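Local coordinates for protein mevalonate kinase, putative (Leishmania major, PDB 2HFS) that probably catalyses the ATP-dependent phosphorylation of (R)-mevalonate to (R)-5-phosphomevalonate, an early step of isoprenoid and sterol biosynthesis, as a member of the GHMP kinase family, at residues K15-G20 with Y44-L49; L58-Q63 with L98-G103; P65-Y70 with P105-S110; Q83-H88 with A121-L126. All blocks are in the same frame, centred on the assembly; numbering follows the deposited sequence.

Interaction 1: residues K15-G20 with Y44-L49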
loop_
_atom_site.group_PDB
_atom_site.type_symbol
_atom_site.label_atom_id
_atom_site.label_comp_id
_atom_site.label_asym_id
_atom_site.label_seq_id
_atom_site.Cartn_x
_atom_site.Cartn_y
_atom_site.Cartn_z
ATOM N N LYS A 15 0.422 4.121 -20.582
ATOM C CA LYS A 15 -0.201 4.380 -19.291
ATOM C C LYS A 15 0.639 3.761 -18.154
ATOM O O LYS A 15 0.415 2.614 -17.726
ATOM C CB LYS A 15 -1.650 3.892 -19.271
ATOM C CG LYS A 15 -2.422 4.321 -18.028
ATOM C CD LYS A 15 -3.930 4.322 -18.264
ATOM C CE LYS A 15 -4.666 4.760 -17.013
ATOM N NZ LYS A 15 -4.555 6.230 -16.832
ATOM N N ASN A 16 1.623 4.535 -17.698
ATOM C CA ASN A 16 2.609 4.072 -16.727
ATOM C C ASN A 16 2.143 4.355 -15.324
ATOM O O ASN A 16 2.166 5.492 -14.880
ATOM C CB ASN A 16 3.952 4.729 -16.990
ATOM C CG ASN A 16 4.483 4.381 -18.346
ATOM O OD1 ASN A 16 4.789 3.213 -18.629
ATOM N ND2 ASN A 16 4.543 5.367 -19.213
ATOM N N ILE A 17 1.718 3.298 -14.641
ATOM C CA ILE A 17 1.087 3.465 -13.346
ATOM C C ILE A 17 1.713 2.575 -12.273
ATOM O O ILE A 17 2.381 1.577 -12.588
ATOM C CB ILE A 17 -0.430 3.150 -13.462
ATOM C CG1 ILE A 17 -0.654 1.642 -13.626
ATOM C CG2 ILE A 17 -1.089 3.966 -14.608
ATOM C CD1 ILE A 17 -2.105 1.226 -13.750
ATOM N N GLY A 18 1.422 2.911 -11.019
ATOM C CA GLY A 18 1.729 2.052 -9.854
ATOM C C GLY A 18 0.485 1.982 -8.986
ATOM O O GLY A 18 -0.124 3.014 -8.707
ATOM N N TYR A 19 0.076 0.771 -8.594
ATOM C CA TYR A 19 -1.129 0.619 -7.773
ATOM C C TYR A 19 -0.906 1.002 -6.314
ATOM O O TYR A 19 0.217 0.875 -5.804
ATOM C CB TYR A 19 -1.656 -0.804 -7.863
ATOM C CG TYR A 19 -1.843 -1.311 -9.273
ATOM C CD1 TYR A 19 -2.911 -0.880 -10.061
ATOM C CD2 TYR A 19 -0.931 -2.215 -9.835
ATOM C CE1 TYR A 19 -3.086 -1.361 -11.362
ATOM C CE2 TYR A 19 -1.106 -2.700 -11.141
ATOM C CZ TYR A 19 -2.196 -2.264 -11.882
ATOM O OH TYR A 19 -2.379 -2.706 -13.179
ATOM N N GLY A 20 -1.968 1.489 -5.661
ATOM C CA GLY A 20 -1.985 1.616 -4.202
ATOM C C GLY A 20 -2.019 0.266 -3.509
ATOM O O GLY A 20 -2.114 -0.764 -4.170
ATOM N N TYR A 44 -4.575 4.134 -8.692
ATOM C CA TYR A 44 -3.171 4.142 -9.091
ATOM C C TYR A 44 -2.632 5.541 -9.173
ATOM O O TYR A 44 -3.390 6.525 -9.201
ATOM C CB TYR A 44 -3.015 3.459 -10.459
ATOM C CG TYR A 44 -3.809 4.133 -11.539
ATOM C CD1 TYR A 44 -3.235 5.135 -12.331
ATOM C CD2 TYR A 44 -5.146 3.792 -11.762
ATOM C CE1 TYR A 44 -3.962 5.775 -13.317
ATOM C CE2 TYR A 44 -5.895 4.433 -12.758
ATOM C CZ TYR A 44 -5.297 5.423 -13.518
ATOM O OH TYR A 44 -6.005 6.048 -14.503
ATOM N N THR A 45 -1.308 5.623 -9.207
ATOM C CA THR A 45 -0.623 6.865 -9.481
ATOM C C THR A 45 -0.014 6.683 -10.883
ATOM O O THR A 45 0.571 5.616 -11.190
ATOM C CB THR A 45 0.480 7.087 -8.418
ATOM O OG1 THR A 45 -0.128 7.446 -7.162
ATOM C CG2 THR A 45 1.337 8.284 -8.757
ATOM N N GLU A 46 -0.197 7.687 -11.741
ATOM C CA GLU A 46 0.385 7.653 -13.097
ATOM C C GLU A 46 1.526 8.668 -13.254
ATOM O O GLU A 46 1.452 9.778 -12.699
ATOM C CB GLU A 46 -0.705 7.874 -14.149
ATOM C CG GLU A 46 -0.147 8.036 -15.566
ATOM C CD GLU A 46 -1.213 8.180 -16.638
ATOM O OE1 GLU A 46 -2.320 8.675 -16.334
ATOM O OE2 GLU A 46 -0.926 7.797 -17.798
ATOM N N CYS A 47 2.587 8.268 -13.966
ATOM C CA CYS A 47 3.709 9.147 -14.292
ATOM C C CYS A 47 3.812 9.303 -15.818
ATOM O O CYS A 47 3.763 8.312 -16.568
ATOM C CB CYS A 47 5.027 8.617 -13.695
ATOM S SG CYS A 47 6.488 9.517 -14.277
ATOM N N ARG A 48 3.919 10.555 -16.263
ATOM C CA ARG A 48 4.160 10.894 -17.659
ATOM C C ARG A 48 5.472 11.654 -17.693
ATOM O O ARG A 48 5.737 12.496 -16.809
ATOM C CB ARG A 48 3.059 11.811 -18.206
ATOM C CG ARG A 48 1.684 11.198 -18.394
ATOM C CD ARG A 48 0.614 12.199 -18.904
ATOM N NE ARG A 48 0.819 12.538 -20.314
ATOM C CZ ARG A 48 -0.117 12.995 -21.155
ATOM N NH1 ARG A 48 -1.370 13.173 -20.748
ATOM N NH2 ARG A 48 0.204 13.261 -22.417
ATOM N N LEU A 49 6.268 11.363 -18.715
ATOM C CA LEU A 49 7.569 11.974 -18.909
ATOM C C LEU A 49 7.722 12.549 -20.312
ATOM O O LEU A 49 7.163 12.024 -21.261
ATOM C CB LEU A 49 8.661 10.925 -18.706
ATOM C CG LEU A 49 8.812 10.318 -17.315
ATOM C CD1 LEU A 49 9.922 9.282 -17.402
ATOM C CD2 LEU A 49 9.169 11.398 -16.281
HETATM O O HOH W 1 1.966 7.333 -18.408
#

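Interaction 2: residues L58-Q63 with L98-G103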
loop_
_atom_site.group_PDB
_atom_site.type_symbol
_atom_site.label_atom_id
_atom_site.label_comp_id
_atom_site.label_asym_id
_atom_site.label_seq_id
_atom_site.Cartn_x
_atom_site.Cartn_y
_atom_site.Cartn_z
ATOM N N LEU A 58 15.394 16.928 -13.328
ATOM C CA LEU A 58 14.030 16.416 -13.357
ATOM C C LEU A 58 13.086 17.468 -12.790
ATOM O O LEU A 58 13.150 17.815 -11.605
ATOM C CB LEU A 58 13.940 15.106 -12.544
ATOM C CG LEU A 58 12.594 14.381 -12.455
ATOM C CD1 LEU A 58 12.207 13.837 -13.835
ATOM C CD2 LEU A 58 12.638 13.266 -11.407
ATOM N N GLN A 59 12.200 17.967 -13.641
ATOM C CA GLN A 59 11.215 18.959 -13.210
ATOM C C GLN A 59 9.927 18.246 -12.810
ATOM O O GLN A 59 9.325 17.583 -13.645
ATOM C CB GLN A 59 10.913 19.946 -14.337
ATOM C CG GLN A 59 12.139 20.634 -14.955
ATOM C CD GLN A 59 13.107 21.201 -13.925
ATOM O OE1 GLN A 59 12.693 21.877 -12.974
ATOM N NE2 GLN A 59 14.397 20.922 -14.108
ATOM N N VAL A 60 9.514 18.373 -11.551
ATOM C CA VAL A 60 8.350 17.614 -11.072
ATOM C C VAL A 60 7.115 18.468 -10.978
ATOM O O VAL A 60 7.099 19.507 -10.288
ATOM C CB VAL A 60 8.576 16.912 -9.707
ATOM C CG1 VAL A 60 7.298 16.160 -9.246
ATOM C CG2 VAL A 60 9.733 15.948 -9.770
ATOM N N ASP A 61 6.073 17.992 -11.649
ATOM C CA ASP A 61 4.762 18.628 -11.645
ATOM C C ASP A 61 3.804 17.623 -11.014
ATOM O O ASP A 61 3.195 16.793 -11.691
ATOM C CB ASP A 61 4.384 19.027 -13.070
ATOM C CG ASP A 61 3.028 19.707 -13.171
ATOM O OD1 ASP A 61 2.446 20.175 -12.142
ATOM O OD2 ASP A 61 2.486 19.830 -14.300
ATOM N N ASP A 62 3.737 17.689 -9.684
ATOM C CA ASP A 62 3.046 16.703 -8.868
ATOM C C ASP A 62 1.608 17.142 -8.653
ATOM O O ASP A 62 1.315 18.064 -7.847
ATOM C CB ASP A 62 3.781 16.531 -7.522
ATOM C CG ASP A 62 3.340 15.291 -6.758
ATOM O OD1 ASP A 62 2.234 14.764 -7.035
ATOM O OD2 ASP A 62 4.044 14.797 -5.846
ATOM N N GLN A 63 0.705 16.482 -9.375
ATOM C CA GLN A 63 -0.716 16.812 -9.315
ATOM C C GLN A 63 -1.618 15.722 -8.739
ATOM O O GLN A 63 -2.833 15.767 -8.888
ATOM C CB GLN A 63 -1.216 17.254 -10.685
ATOM C CG GLN A 63 -0.359 18.317 -11.315
ATOM C CD GLN A 63 -1.143 19.322 -12.114
ATOM O OE1 GLN A 63 -2.318 19.104 -12.444
ATOM N NE2 GLN A 63 -0.489 20.449 -12.434
ATOM N N LEU A 98 14.254 16.178 -17.902
ATOM C CA LEU A 98 12.922 15.639 -18.107
ATOM C C LEU A 98 11.887 16.485 -17.373
ATOM O O LEU A 98 12.127 16.972 -16.268
ATOM C CB LEU A 98 12.832 14.184 -17.585
ATOM C CG LEU A 98 13.682 13.084 -18.250
ATOM C CD1 LEU A 98 13.550 11.749 -17.516
ATOM C CD2 LEU A 98 13.343 12.879 -19.724
ATOM N N LYS A 99 10.723 16.632 -17.985
ATOM C CA LYS A 99 9.569 17.118 -17.267
ATOM C C LYS A 99 8.750 15.905 -16.864
ATOM O O LYS A 99 8.468 15.048 -17.705
ATOM C CB LYS A 99 8.750 18.069 -18.143
ATOM C CG LYS A 99 9.341 19.483 -18.173
ATOM C CD LYS A 99 8.650 20.383 -19.200
ATOM C CE LYS A 99 7.508 21.163 -18.613
ATOM N NZ LYS A 99 6.971 22.148 -19.604
HETATM N N MSE A 100 8.381 15.860 -15.587
HETATM C CA MSE A 100 7.644 14.748 -14.989
HETATM C C MSE A 100 6.264 15.266 -14.574
HETATM O O MSE A 100 6.151 16.247 -13.821
HETATM C CB MSE A 100 8.423 14.238 -13.771
HETATM C CG MSE A 100 7.887 12.959 -13.163
HETATM SE SE MSE A 100 8.983 12.361 -11.626
HETATM C CE MSE A 100 7.864 10.895 -11.157
ATOM N N PHE A 101 5.209 14.634 -15.073
ATOM C CA PHE A 101 3.865 14.945 -14.587
ATOM C C PHE A 101 3.364 13.782 -13.742
ATOM O O PHE A 101 3.427 12.641 -14.193
ATOM C CB PHE A 101 2.919 15.213 -15.754
ATOM C CG PHE A 101 1.499 15.469 -15.328
ATOM C CD1 PHE A 101 1.076 16.768 -15.024
ATOM C CD2 PHE A 101 0.587 14.420 -15.230
ATOM C CE1 PHE A 101 -0.240 17.018 -14.624
ATOM C CE2 PHE A 101 -0.741 14.658 -14.819
ATOM C CZ PHE A 101 -1.151 15.949 -14.521
ATOM N N ILE A 102 2.912 14.050 -12.511
ATOM C CA ILE A 102 2.388 12.939 -11.671
ATOM C C ILE A 102 0.902 13.092 -11.411
ATOM O O ILE A 102 0.462 14.129 -10.892
ATOM C CB ILE A 102 3.126 12.777 -10.310
ATOM C CG1 ILE A 102 4.618 13.125 -10.392
ATOM C CG2 ILE A 102 2.924 11.347 -9.766
ATOM C CD1 ILE A 102 5.306 13.052 -9.025
ATOM N N GLY A 103 0.148 12.033 -11.712
ATOM C CA GLY A 103 -1.310 12.049 -11.614
ATOM C C GLY A 103 -1.928 10.750 -11.139
ATOM O O GLY A 103 -1.425 10.115 -10.197
#

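Interaction 3: residues P65-Y70 with P105-S110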
loop_
_atom_site.group_PDB
_atom_site.type_symbol
_atom_site.label_atom_id
_atom_site.label_comp_id
_atom_site.label_asym_id
_atom_site.label_seq_id
_atom_site.Cartn_x
_atom_site.Cartn_y
_atom_site.Cartn_z
ATOM N N PRO A 65 -3.959 13.799 -6.131
ATOM C CA PRO A 65 -4.929 14.279 -5.179
ATOM C C PRO A 65 -4.583 13.882 -3.742
ATOM O O PRO A 65 -5.393 13.261 -3.052
ATOM C CB PRO A 65 -6.238 13.611 -5.639
ATOM C CG PRO A 65 -5.821 12.331 -6.269
ATOM C CD PRO A 65 -4.456 12.625 -6.883
ATOM N N ALA A 66 -3.387 14.252 -3.312
ATOM C CA ALA A 66 -2.915 13.926 -1.981
ATOM C C ALA A 66 -3.676 14.706 -0.907
ATOM O O ALA A 66 -4.197 15.796 -1.165
ATOM C CB ALA A 66 -1.416 14.178 -1.888
ATOM N N ILE A 67 -3.783 14.123 0.285
ATOM C CA ILE A 67 -4.377 14.855 1.423
ATOM C C ILE A 67 -3.566 16.128 1.695
ATOM O O ILE A 67 -2.394 16.198 1.310
ATOM C CB ILE A 67 -4.435 13.957 2.695
ATOM C CG1 ILE A 67 -3.047 13.423 3.064
ATOM C CG2 ILE A 67 -5.404 12.819 2.481
ATOM C CD1 ILE A 67 -2.926 13.047 4.513
ATOM N N PRO A 68 -4.161 17.118 2.368
ATOM C CA PRO A 68 -3.474 18.390 2.604
ATOM C C PRO A 68 -2.141 18.249 3.319
ATOM O O PRO A 68 -2.054 17.595 4.369
ATOM C CB PRO A 68 -4.462 19.167 3.475
ATOM C CG PRO A 68 -5.791 18.607 3.121
ATOM C CD PRO A 68 -5.526 17.128 2.929
ATOM N N GLY A 69 -1.109 18.863 2.732
ATOM C CA GLY A 69 0.247 18.869 3.297
ATOM C C GLY A 69 1.141 17.681 2.978
ATOM O O GLY A 69 2.362 17.742 3.208
ATOM N N TYR A 70 0.544 16.600 2.473
ATOM C CA TYR A 70 1.279 15.365 2.219
ATOM C C TYR A 70 2.403 15.577 1.209
ATOM O O TYR A 70 3.527 15.153 1.444
ATOM C CB TYR A 70 0.370 14.216 1.764
ATOM C CG TYR A 70 1.162 12.965 1.364
ATOM C CD1 TYR A 70 1.369 11.936 2.272
ATOM C CD2 TYR A 70 1.716 12.834 0.077
ATOM C CE1 TYR A 70 2.109 10.800 1.929
ATOM C CE2 TYR A 70 2.474 11.688 -0.277
ATOM C CZ TYR A 70 2.642 10.679 0.660
ATOM O OH TYR A 70 3.347 9.535 0.359
ATOM N N PRO A 105 -5.704 8.571 -9.926
ATOM C CA PRO A 105 -6.741 8.866 -8.910
ATOM C C PRO A 105 -6.389 8.463 -7.487
ATOM O O PRO A 105 -7.085 8.862 -6.568
ATOM C CB PRO A 105 -7.949 8.064 -9.404
ATOM C CG PRO A 105 -7.350 6.886 -10.021
ATOM C CD PRO A 105 -5.994 7.307 -10.628
ATOM N N LEU A 106 -5.318 7.684 -7.298
ATOM C CA LEU A 106 -4.868 7.328 -5.940
ATOM C C LEU A 106 -4.613 8.558 -5.076
ATOM O O LEU A 106 -3.978 9.498 -5.525
ATOM C CB LEU A 106 -3.610 6.469 -5.978
ATOM C CG LEU A 106 -3.114 5.849 -4.659
ATOM C CD1 LEU A 106 -4.149 4.901 -4.122
ATOM C CD2 LEU A 106 -1.769 5.122 -4.867
ATOM N N VAL A 107 -5.080 8.524 -3.827
ATOM C CA VAL A 107 -4.867 9.631 -2.879
ATOM C C VAL A 107 -3.684 9.335 -1.938
ATOM O O VAL A 107 -3.830 8.567 -0.995
ATOM C CB VAL A 107 -6.164 9.906 -2.032
ATOM C CG1 VAL A 107 -5.907 10.944 -0.872
ATOM C CG2 VAL A 107 -7.314 10.332 -2.929
ATOM N N PRO A 108 -2.516 9.936 -2.172
ATOM C CA PRO A 108 -1.396 9.737 -1.251
ATOM C C PRO A 108 -1.746 10.186 0.147
ATOM O O PRO A 108 -2.299 11.285 0.335
ATOM C CB PRO A 108 -0.287 10.611 -1.840
ATOM C CG PRO A 108 -0.612 10.682 -3.299
ATOM C CD PRO A 108 -2.147 10.839 -3.274
ATOM N N SER A 109 -1.480 9.291 1.088
ATOM C CA SER A 109 -1.759 9.447 2.510
ATOM C C SER A 109 -0.991 8.311 3.172
ATOM O O SER A 109 -0.770 7.282 2.548
ATOM C CB SER A 109 -3.264 9.282 2.769
ATOM O OG SER A 109 -3.601 9.574 4.114
ATOM N N SER A 110 -0.576 8.486 4.423
ATOM C CA SER A 110 0.113 7.427 5.145
ATOM C C SER A 110 -0.680 6.103 5.151
ATOM O O SER A 110 -1.878 6.088 5.432
ATOM C CB SER A 110 0.426 7.895 6.577
ATOM O OG SER A 110 1.042 6.876 7.309
#

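Interaction 4: residues Q83-H88 with A121-L126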
loop_
_atom_site.group_PDB
_atom_site.type_symbol
_atom_site.label_atom_id
_atom_site.label_comp_id
_atom_site.label_asym_id
_atom_site.label_seq_id
_atom_site.Cartn_x
_atom_site.Cartn_y
_atom_site.Cartn_z
ATOM N N GLN A 83 15.963 10.193 -7.601
ATOM C CA GLN A 83 17.359 10.164 -7.994
ATOM C C GLN A 83 17.909 8.743 -7.891
ATOM O O GLN A 83 18.693 8.313 -8.732
ATOM C CB GLN A 83 18.203 11.172 -7.196
ATOM C CG GLN A 83 19.614 11.354 -7.770
ATOM C CD GLN A 83 19.583 11.838 -9.212
ATOM O OE1 GLN A 83 19.005 12.881 -9.502
ATOM N NE2 GLN A 83 20.195 11.077 -10.113
ATOM N N LEU A 84 17.463 8.010 -6.876
ATOM C CA LEU A 84 17.842 6.601 -6.713
ATOM C C LEU A 84 17.459 5.764 -7.924
ATOM O O LEU A 84 18.236 4.915 -8.392
ATOM C CB LEU A 84 17.179 6.043 -5.467
ATOM C CG LEU A 84 18.015 6.376 -4.219
ATOM C CD1 LEU A 84 17.277 6.010 -2.968
ATOM C CD2 LEU A 84 19.357 5.650 -4.292
ATOM N N VAL A 85 16.247 6.009 -8.425
ATOM C CA VAL A 85 15.733 5.310 -9.605
ATOM C C VAL A 85 16.512 5.714 -10.865
ATOM O O VAL A 85 16.905 4.856 -11.659
ATOM C CB VAL A 85 14.221 5.556 -9.785
ATOM C CG1 VAL A 85 13.693 4.942 -11.120
ATOM C CG2 VAL A 85 13.454 5.005 -8.572
ATOM N N LEU A 86 16.730 7.014 -11.050
ATOM C CA LEU A 86 17.514 7.470 -12.197
ATOM C C LEU A 86 18.899 6.822 -12.214
ATOM O O LEU A 86 19.318 6.287 -13.248
ATOM C CB LEU A 86 17.644 8.995 -12.206
ATOM C CG LEU A 86 16.335 9.731 -12.483
ATOM C CD1 LEU A 86 16.454 11.252 -12.245
ATOM C CD2 LEU A 86 15.899 9.471 -13.883
ATOM N N ASP A 87 19.587 6.865 -11.076
ATOM C CA ASP A 87 20.926 6.245 -10.945
ATOM C C ASP A 87 20.876 4.741 -11.223
ATOM O O ASP A 87 21.730 4.208 -11.928
ATOM C CB ASP A 87 21.526 6.509 -9.564
ATOM C CG ASP A 87 21.822 7.987 -9.317
ATOM O OD1 ASP A 87 22.066 8.728 -10.294
ATOM O OD2 ASP A 87 21.817 8.491 -8.173
ATOM N N HIS A 88 19.867 4.066 -10.678
ATOM C CA HIS A 88 19.698 2.629 -10.871
ATOM C C HIS A 88 19.496 2.281 -12.335
ATOM O O HIS A 88 20.004 1.275 -12.818
ATOM C CB HIS A 88 18.512 2.117 -10.050
ATOM C CG HIS A 88 18.200 0.669 -10.270
ATOM N ND1 HIS A 88 18.975 -0.350 -9.755
ATOM C CD2 HIS A 88 17.191 0.071 -10.947
ATOM C CE1 HIS A 88 18.450 -1.513 -10.100
ATOM N NE2 HIS A 88 17.377 -1.285 -10.835
ATOM N N ALA A 121 5.437 3.860 -10.873
ATOM C CA ALA A 121 4.981 4.578 -12.067
ATOM C C ALA A 121 6.162 5.219 -12.805
ATOM O O ALA A 121 6.272 5.120 -14.040
ATOM C CB ALA A 121 3.943 5.632 -11.675
ATOM N N PHE A 122 7.053 5.840 -12.039
ATOM C CA PHE A 122 8.274 6.468 -12.557
ATOM C C PHE A 122 9.177 5.476 -13.309
ATOM O O PHE A 122 9.605 5.760 -14.428
ATOM C CB PHE A 122 9.026 7.134 -11.382
ATOM C CG PHE A 122 10.207 7.984 -11.793
ATOM C CD1 PHE A 122 10.199 8.715 -12.973
ATOM C CD2 PHE A 122 11.336 8.037 -10.972
ATOM C CE1 PHE A 122 11.321 9.514 -13.337
ATOM C CE2 PHE A 122 12.450 8.825 -11.314
ATOM C CZ PHE A 122 12.437 9.566 -12.493
ATOM N N SER A 123 9.469 4.332 -12.680
ATOM C CA SER A 123 10.272 3.277 -13.290
ATOM C C SER A 123 9.686 2.814 -14.612
ATOM O O SER A 123 10.413 2.618 -15.581
ATOM C CB SER A 123 10.411 2.105 -12.328
ATOM O OG SER A 123 11.163 2.512 -11.187
ATOM N N ARG A 124 8.370 2.621 -14.637
ATOM C CA ARG A 124 7.662 2.240 -15.853
ATOM C C ARG A 124 7.777 3.307 -16.945
ATOM O O ARG A 124 8.066 2.980 -18.091
ATOM C CB ARG A 124 6.188 1.923 -15.546
ATOM C CG ARG A 124 5.979 0.590 -14.787
ATOM C CD ARG A 124 4.539 0.064 -14.841
ATOM N NE ARG A 124 4.345 -1.163 -14.065
ATOM C CZ ARG A 124 4.760 -2.370 -14.433
ATOM N NH1 ARG A 124 5.424 -2.551 -15.580
ATOM N NH2 ARG A 124 4.526 -3.405 -13.643
ATOM N N ALA A 125 7.560 4.574 -16.587
ATOM C CA ALA A 125 7.673 5.677 -17.564
ATOM C C ALA A 125 9.084 5.826 -18.116
ATOM O O ALA A 125 9.247 6.090 -19.305
ATOM C CB ALA A 125 7.204 6.984 -16.959
ATOM N N LEU A 126 10.088 5.677 -17.252
ATOM C CA LEU A 126 11.483 5.687 -17.683
ATOM C C LEU A 126 11.729 4.533 -18.650
ATOM O O LEU A 126 12.377 4.716 -19.704
ATOM C CB LEU A 126 12.440 5.612 -16.480
ATOM C CG LEU A 126 12.493 6.852 -15.574
ATOM C CD1 LEU A 126 13.251 6.532 -14.263
ATOM C CD2 LEU A 126 13.157 8.034 -16.297
#

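Interaction 1: residues K15-G20 with Y44-L49
Lys15 reaches two side chains on the same face of the facing strand, Tyr44 and Glu46. The aliphatic chain runs at about a right angle to each of these side chains, and a bend at its last torsion (chi4 76°) turns NZ to the phenol, where NZ donates to Tyr44 OH at 2.7 Å. From NZ to Glu46 OE1 runs a weak, long salt bridge at 3.3 Å. The ammonium group would probably polarise the phenol and tend to lower its pKa. Ile17 lies against the Tyr44 ring, oblique to it, with Ile17 CG2 3.3 Å from Tyr44 CD1 and Ile17 CD1 near Tyr44 CG. Tyr44 holds its CG between its own N and carbonyl carbon (chi1 59°), which tilts the ring toward Lys15, with Glu46 CB at its edge.

Behind these side chains the two strands pair antiparallel. Gly18 N donates to Thr45 O at 2.8 Å, in the carbonyl plane, and Thr45 N returns a bond to Gly18 O; farther on, Cys47 N binds Asn16 O. A water accepts from Asn16 N and lies 3.0 Å from Glu46 OE2 and 2.8 Å from Cys47 O. Asn16 ND2 makes a weak bond to the same water and a hydrogen bond to Glu128 OE1.

These segments belong to the beta hairpin of strands 17-25 and 36-52. The latter strand pairs in turn with strand 97-103, through Glu46 and Gly103, and helix 114-130 packs on Asn16 and Leu49 through Ala125.

Interaction 2: residues L58-Q63 with L98-G103
Leu58 and Leu98 open a parallel strand pair, the two strands of a beta-alpha-beta unit whose crossover is helix 70-88. The backbones exchange bonds in alternation: Gln59 N to Leu98 O, Met100 N to Gln59 O, Asp61 N to Met100 O, Ile102 N to Asp61 O and Gln63 N to Ile102 O.

On the face turned to the helices, the side chain of Met100, a selenomethionine, can be followed outward. Its CB lies 3.5 Å from Gln59 O and 3.8 Å from Leu58 CD1. The chain then runs fully extended, so that SE arrives beside Leu58 CD2 at 3.8 Å and Val60 CG2 at 4.1 Å, with Val60 lying alongside and pointing the same way. The terminal CE continues past both to the ring of Phe122 on helix 114-130. Farther along, Ile102 CD1 touches both Val60 CG1, 3.7 Å away, and Asp62 CG, whose carboxylate is paired with Arg64.

The other face is more polar. Gln63 crosses Phe101 at about a right angle, its amide plane turned 48° from the ring and CD 3.5 Å from Phe101 CE1. Its NE2 donates to Asp61 OD1 on the syn side but tilted from the carboxylate plane, which probably helps fix both groups. The second oxygen, Asp61 OD2, meets the ring edge in plane, 3.4 Å from Phe101 CD1, with carboxylate and ring 83° apart.

Interaction 3: residues P65-Y70 with P105-S110
Ile67 N donates to Pro108 O at 3.2 Å in a nearly straight bond (165° at the hydrogen), the one hydrogen bond between these two irregular segments. Around it the contact is made largely by carbon atoms, some of them against carbonyl oxygens. Pro108 faces the other segment and is met from two directions: its CD lies 3.4 Å from Ala66 CA, while its CB touches Tyr70 CE2 at 3.4 Å. The tyrosine CG is anti to its backbone N (chi1 174°), which swings the ring over the proline backbone; Pro108 C sits above the ring centre, and Ser109 N lies over the same face, nearer the rim.

Residues 105-110 begin the glycine- and serine-rich loop characteristic of GHMP kinases, which by analogy with relatives probably lines the nucleotide phosphate site. A type II turn from Ile67 to Tyr70, with Gly69 at the N-cap, leads into helix 70-88.

Val107 CG1 lies 3.2 Å from Pro65 O and 3.9 Å from Ile67 CG2, the isoleucine and valine crossing at about a right angle. Trp320 of strand 318-324 packs on Ile67, Val107 and Ser109, and Tyr322 OH is hydrogen-bonded to Val107 N.

Interaction 4: residues Q83-H88 with A121-L126
Val85 points at helix 114-130 and presents one methyl group, CG1, to three residues there. Its CG1 is anti to the backbone N (chi1 174°), which carries it forward among Phe122, Ser123 and Leu126. Leu126 CD1 approaches Val85 CG1 at 3.5 Å, the two side chains crossing obliquely, and Ser123 OG comes equally near. Phe122 CD2 lies a little farther off, 3.9 Å from Val85 CG1.

Leu86, one residue on, lies to the side of Val85, with its end leaning inward. It meets Phe122 and Leu126 at about right angles, its CD2 resting 3.7 Å from Phe122 CZ and 3.9 Å from Leu126 CD2. Within the second helix Leu126 CD1 sits 3.5 Å above the centre of the Phe122 ring, so the phenyl group is backed on that face by the leucine one turn later, while Phe122 CZ and CD2 meet Leu86 and Val85, obliquely to the ring.

The two helix segments run in roughly the same direction, 34° apart, with axes 10.5 Å from each other. Phe122 also meets the ring of His82 and packs on Met100, and Leu126 reaches Leu98 and Leu49, so helix 114-130 lies against the mixed sheet of strands 36-52 and 97-103.

No hydrogen bond joins the two segments. Ser123 OG is bonded instead to Ser142 and to Val119 O, and its touch on Val85 is a van der Waals one. The contact therefore rests on close fitting of buried aliphatic and aromatic groups, probably driven by exclusion of water.

Overall arrangement
Interactions 1 and 2 belong to one mixed sheet, meeting where strand 36-52 bonds to strand 97-103; both combine regular backbone hydrogen bonds with a polar side-chain face, a Lys-Tyr-Glu cluster in interaction 1 and an Asp-Gln-Phe group in interaction 2. Interaction 4 is the buried member, without a hydrogen bond and almost wholly apolar, and it touches the sheet through Phe122 and Leu126 on Met100 and Leu98. Interaction 3 is partly buried and irregular, with a single hydrogen bond and proline-rich packing. It joins the loops that follow the strands of interaction 2 and precede the helices of interaction 4, and reaches the other sheet through strand 318-324.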